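Local coordinates for tryptophan decarboxylase 1 (Oryza sativa subsp. japonica, PDB 6KHO), which decarboxylates L-tryptophan to tryptamine and 5-hydroxy-L-tryptophan to serotonin with pyridoxal 5'-phosphate as cofactor, and works as a homodimer, at residues V427-R439 against V477-G489. Sequence-based numbering, arbitrary orientation.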
loop_
_atom_site.group_PDB
_atom_site.type_symbol
_atom_site.label_atom_id
_atom_site.label_comp_id
_atom_site.label_asym_id
_atom_site.label_seq_id
_atom_site.Cartn_x
_atom_site.Cartn_y
_atom_site.Cartn_z
ATOM N N VAL A 427 -30.374 23.278 -1.795
ATOM C CA VAL A 427 -29.731 21.974 -1.919
ATOM C C VAL A 427 -29.531 21.716 -3.406
ATOM O O VAL A 427 -30.500 21.675 -4.167
ATOM C CB VAL A 427 -30.568 20.864 -1.268
ATOM C CG1 VAL A 427 -29.990 19.490 -1.604
ATOM C CG2 VAL A 427 -30.631 21.064 0.248
ATOM N N VAL A 428 -28.275 21.541 -3.815
ATOM C CA VAL A 428 -27.933 21.617 -5.232
ATOM C C VAL A 428 -28.327 20.344 -5.986
ATOM O O VAL A 428 -28.795 20.412 -7.126
ATOM C CB VAL A 428 -26.436 21.939 -5.375
ATOM C CG1 VAL A 428 -25.966 21.691 -6.797
ATOM C CG2 VAL A 428 -26.185 23.383 -4.974
ATOM N N VAL A 429 -28.139 19.169 -5.390
ATOM C CA VAL A 429 -28.529 17.914 -6.035
ATOM C C VAL A 429 -29.288 17.072 -5.019
ATOM O O VAL A 429 -29.211 17.322 -3.808
ATOM C CB VAL A 429 -27.306 17.138 -6.586
ATOM C CG1 VAL A 429 -26.564 17.944 -7.648
ATOM C CG2 VAL A 429 -26.366 16.709 -5.433
ATOM N N PRO A 430 -30.037 16.067 -5.478
ATOM C CA PRO A 430 -30.666 15.143 -4.524
ATOM C C PRO A 430 -29.605 14.412 -3.715
ATOM O O PRO A 430 -28.518 14.111 -4.213
ATOM C CB PRO A 430 -31.452 14.176 -5.420
ATOM C CG PRO A 430 -31.600 14.885 -6.732
ATOM C CD PRO A 430 -30.400 15.763 -6.874
ATOM N N ARG A 431 -29.920 14.148 -2.448
ATOM C CA ARG A 431 -29.007 13.454 -1.543
ATOM C C ARG A 431 -29.278 11.954 -1.617
ATOM O O ARG A 431 -30.379 11.503 -1.287
ATOM C CB ARG A 431 -29.170 13.967 -0.107
ATOM C CG ARG A 431 -28.347 13.212 0.958
ATOM C CD ARG A 431 -28.988 13.308 2.347
ATOM N NE ARG A 431 -30.378 12.867 2.311
ATOM C CZ ARG A 431 -30.762 11.595 2.234
ATOM N NH1 ARG A 431 -29.857 10.621 2.202
ATOM N NH2 ARG A 431 -32.053 11.291 2.180
ATOM N N ASN A 432 -28.280 11.182 -2.060
ATOM C CA ASN A 432 -28.417 9.728 -2.127
ATOM C C ASN A 432 -27.912 9.020 -0.874
ATOM O O ASN A 432 -28.454 7.971 -0.501
ATOM C CB ASN A 432 -27.663 9.178 -3.341
ATOM C CG ASN A 432 -28.300 9.584 -4.653
ATOM O OD1 ASN A 432 -29.507 9.456 -4.819
ATOM N ND2 ASN A 432 -27.491 10.092 -5.584
ATOM N N PHE A 433 -26.885 9.561 -0.223
ATOM C CA PHE A 433 -26.250 8.865 0.891
ATOM C C PHE A 433 -26.095 9.804 2.081
ATOM O O PHE A 433 -27.097 10.335 2.567
ATOM C CB PHE A 433 -24.924 8.269 0.415
ATOM C CG PHE A 433 -25.087 7.389 -0.811
ATOM C CD1 PHE A 433 -25.681 6.137 -0.704
ATOM C CD2 PHE A 433 -24.702 7.835 -2.066
ATOM C CE1 PHE A 433 -25.858 5.335 -1.827
ATOM C CE2 PHE A 433 -24.871 7.042 -3.196
ATOM C CZ PHE A 433 -25.452 5.789 -3.078
ATOM N N ALA A 434 -24.870 10.024 2.569
ATOM C CA ALA A 434 -24.675 10.858 3.752
ATOM C C ALA A 434 -23.962 12.167 3.427
ATOM O O ALA A 434 -23.429 12.821 4.332
ATOM C CB ALA A 434 -23.917 10.092 4.840
ATOM N N LEU A 435 -23.944 12.563 2.157
ATOM C CA LEU A 435 -23.348 13.819 1.725
ATOM C C LEU A 435 -24.450 14.746 1.227
ATOM O O LEU A 435 -25.293 14.341 0.414
ATOM C CB LEU A 435 -22.308 13.589 0.625
ATOM C CG LEU A 435 -21.818 14.807 -0.172
ATOM C CD1 LEU A 435 -20.758 15.592 0.609
ATOM C CD2 LEU A 435 -21.286 14.380 -1.531
ATOM N N VAL A 436 -24.439 15.985 1.715
ATOM C CA VAL A 436 -25.379 17.018 1.287
ATOM C C VAL A 436 -24.589 18.111 0.583
ATOM O O VAL A 436 -23.610 18.627 1.134
ATOM C CB VAL A 436 -26.168 17.597 2.474
ATOM C CG1 VAL A 436 -27.006 18.784 2.018
ATOM C CG2 VAL A 436 -27.038 16.535 3.109
ATOM N N CYS A 437 -25.009 18.467 -0.628
ATOM C CA CYS A 437 -24.413 19.579 -1.354
ATOM C C CYS A 437 -25.372 20.765 -1.284
ATOM O O CYS A 437 -26.554 20.628 -1.614
ATOM C CB CYS A 437 -24.123 19.202 -2.811
ATOM S SG CYS A 437 -22.773 17.992 -3.073
ATOM N N PHE A 438 -24.864 21.917 -0.851
ATOM C CA PHE A 438 -25.710 23.075 -0.607
ATOM C C PHE A 438 -24.912 24.336 -0.895
ATOM O O PHE A 438 -23.680 24.308 -0.970
ATOM C CB PHE A 438 -26.249 23.095 0.833
ATOM C CG PHE A 438 -25.227 23.498 1.865
ATOM C CD1 PHE A 438 -24.173 22.655 2.192
ATOM C CD2 PHE A 438 -25.315 24.724 2.503
ATOM C CE1 PHE A 438 -23.228 23.028 3.137
ATOM C CE2 PHE A 438 -24.373 25.101 3.454
ATOM C CZ PHE A 438 -23.329 24.254 3.769
ATOM N N ARG A 439 -25.627 25.448 -1.073
ATOM C CA ARG A 439 -24.945 26.721 -1.259
ATOM C C ARG A 439 -25.884 27.871 -0.929
ATOM O O ARG A 439 -27.104 27.704 -0.833
ATOM C CB ARG A 439 -24.395 26.864 -2.684
ATOM C CG ARG A 439 -25.437 27.004 -3.777
ATOM C CD ARG A 439 -24.761 27.484 -5.051
ATOM N NE ARG A 439 -25.596 28.421 -5.796
ATOM C CZ ARG A 439 -25.137 29.506 -6.410
ATOM N NH1 ARG A 439 -23.840 29.802 -6.369
ATOM N NH2 ARG A 439 -25.975 30.296 -7.067
ATOM N N VAL A 477 -17.438 22.046 -7.391
ATOM C CA VAL A 477 -18.058 22.794 -8.483
ATOM C C VAL A 477 -19.085 21.888 -9.148
ATOM O O VAL A 477 -18.724 20.836 -9.692
ATOM C CB VAL A 477 -17.022 23.278 -9.511
ATOM C CG1 VAL A 477 -17.729 23.929 -10.697
ATOM C CG2 VAL A 477 -16.024 24.243 -8.872
ATOM N N VAL A 478 -20.355 22.295 -9.111
ATOM C CA VAL A 478 -21.468 21.514 -9.645
ATOM C C VAL A 478 -22.199 22.375 -10.669
ATOM O O VAL A 478 -22.874 23.346 -10.300
ATOM C CB VAL A 478 -22.435 21.060 -8.544
ATOM C CG1 VAL A 478 -23.584 20.282 -9.152
ATOM C CG2 VAL A 478 -21.698 20.241 -7.479
ATOM N N GLY A 479 -22.093 22.008 -11.946
ATOM C CA GLY A 479 -22.713 22.790 -12.996
ATOM C C GLY A 479 -22.254 24.233 -12.980
ATOM O O GLY A 479 -23.074 25.153 -12.890
ATOM N N GLY A 480 -20.939 24.435 -13.027
ATOM C CA GLY A 480 -20.349 25.759 -13.069
ATOM C C GLY A 480 -20.541 26.606 -11.827
ATOM O O GLY A 480 -20.239 27.804 -11.847
ATOM N N ARG A 481 -21.018 26.008 -10.735
ATOM C CA ARG A 481 -21.377 26.740 -9.525
ATOM C C ARG A 481 -20.490 26.334 -8.353
ATOM O O ARG A 481 -20.127 25.160 -8.212
ATOM C CB ARG A 481 -22.844 26.500 -9.164
ATOM C CG ARG A 481 -23.800 27.053 -10.194
ATOM C CD ARG A 481 -24.315 28.410 -9.764
ATOM N NE ARG A 481 -23.296 29.466 -9.776
ATOM C CZ ARG A 481 -22.719 29.980 -10.863
ATOM N NH1 ARG A 481 -23.052 29.560 -12.075
ATOM N NH2 ARG A 481 -21.801 30.928 -10.737
ATOM N N PHE A 482 -20.146 27.317 -7.515
ATOM C CA PHE A 482 -19.435 27.057 -6.266
ATOM C C PHE A 482 -20.401 26.447 -5.261
ATOM O O PHE A 482 -21.439 27.043 -4.950
ATOM C CB PHE A 482 -18.839 28.351 -5.719
ATOM C CG PHE A 482 -17.765 28.150 -4.687
ATOM C CD1 PHE A 482 -18.095 27.932 -3.360
ATOM C CD2 PHE A 482 -16.427 28.201 -5.041
ATOM C CE1 PHE A 482 -17.113 27.759 -2.404
ATOM C CE2 PHE A 482 -15.438 28.035 -4.093
ATOM C CZ PHE A 482 -15.781 27.813 -2.767
ATOM N N VAL A 483 -20.061 25.259 -4.754
ATOM C CA VAL A 483 -20.944 24.489 -3.884
ATOM C C VAL A 483 -20.160 24.037 -2.654
ATOM O O VAL A 483 -18.974 23.698 -2.746
ATOM C CB VAL A 483 -21.549 23.284 -4.639
ATOM C CG1 VAL A 483 -22.282 22.352 -3.690
ATOM C CG2 VAL A 483 -22.481 23.771 -5.748
ATOM N N LEU A 484 -20.811 24.073 -1.495
ATOM C CA LEU A 484 -20.228 23.554 -0.269
ATOM C C LEU A 484 -20.681 22.111 -0.070
ATOM O O LEU A 484 -21.880 21.813 -0.147
ATOM C CB LEU A 484 -20.639 24.408 0.935
ATOM C CG LEU A 484 -20.164 25.867 0.955
ATOM C CD1 LEU A 484 -20.333 26.489 2.339
ATOM C CD2 LEU A 484 -18.715 25.971 0.502
ATOM N N ARG A 485 -19.722 21.223 0.187
ATOM C CA ARG A 485 -20.032 19.857 0.590
ATOM C C ARG A 485 -20.144 19.760 2.110
ATOM O O ARG A 485 -19.345 20.349 2.845
ATOM C CB ARG A 485 -18.957 18.889 0.090
ATOM C CG ARG A 485 -18.854 18.789 -1.420
ATOM C CD ARG A 485 -17.635 17.969 -1.830
ATOM N NE ARG A 485 -17.887 16.527 -1.799
ATOM C CZ ARG A 485 -17.615 15.741 -0.758
ATOM N NH1 ARG A 485 -17.099 16.250 0.362
ATOM N NH2 ARG A 485 -17.869 14.437 -0.828
ATOM N N PHE A 486 -21.141 19.005 2.571
ATOM C CA PHE A 486 -21.312 18.654 3.981
ATOM C C PHE A 486 -21.387 17.127 4.071
ATOM O O PHE A 486 -22.447 16.535 3.840
ATOM C CB PHE A 486 -22.560 19.312 4.575
ATOM C CG PHE A 486 -22.564 19.352 6.082
ATOM C CD1 PHE A 486 -21.837 20.318 6.767
ATOM C CD2 PHE A 486 -23.289 18.420 6.811
ATOM C CE1 PHE A 486 -21.841 20.358 8.151
ATOM C CE2 PHE A 486 -23.295 18.447 8.200
ATOM C CZ PHE A 486 -22.570 19.417 8.873
ATOM N N ALA A 487 -20.258 16.493 4.399
ATOM C CA ALA A 487 -20.137 15.038 4.407
ATOM C C ALA A 487 -20.228 14.548 5.848
ATOM O O ALA A 487 -19.283 14.713 6.630
ATOM C CB ALA A 487 -18.828 14.607 3.748
ATOM N N VAL A 488 -21.364 13.951 6.183
ATOM C CA VAL A 488 -21.677 13.495 7.532
ATOM C C VAL A 488 -21.037 12.132 7.765
ATOM O O VAL A 488 -20.932 11.322 6.837
ATOM C CB VAL A 488 -23.210 13.434 7.707
ATOM C CG1 VAL A 488 -23.606 12.542 8.869
ATOM C CG2 VAL A 488 -23.801 14.841 7.866
ATOM N N GLY A 489 -20.588 11.875 9.001
ATOM C CA GLY A 489 -20.270 10.514 9.394
ATOM C C GLY A 489 -18.966 10.258 10.126
ATOM O O GLY A 489 -18.659 9.101 10.439
#
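Leu-435 and Arg-485 meet at the tightly packed end: Leu-435 CD1 sits over the centre of the Arg-485 guanidinium, 3.4 Å from its CZ. The backbone carbonyls of Phe-103, Thr-273 and Ser-274 hold that guanidinium beside the serotonin-binding Phe-104. On the opposite face of the sheet, Leu-484 CB makes an off-centre CH-pi contact with the Phe-438 ring. With chi1 at 75°, Phe-438 CG lies between the backbone N and the carbonyl carbon, and the ring reaches toward Leu-484. Strands 435-439 and 481-487 are the central pair of the antiparallel sheet in the C-terminal small domain of this fold type I enzyme, distinct from the seven-stranded sheet of the large, cofactor-binding domain. Val-436 pairs with Phe-486 and Phe-438 with Leu-484, each through two backbone hydrogen bonds. Val-428 and Val-478 come from the two outer-strand sides and meet over the Cys-437 face, with Val-428 CG2 against Val-483 CG2. The solvent side is the Gly-479 and Gly-480 turn and the partly exposed Arg-481. Arg-439 itself is buried, with Arg-481 CD over one guanidinium face; the two guanidinium planes are 64° apart. Glu-451 and Asp-455 bridge both arginines. A leucine in place of Arg-439 would probably leave Glu-426 without its salt-bridge partner.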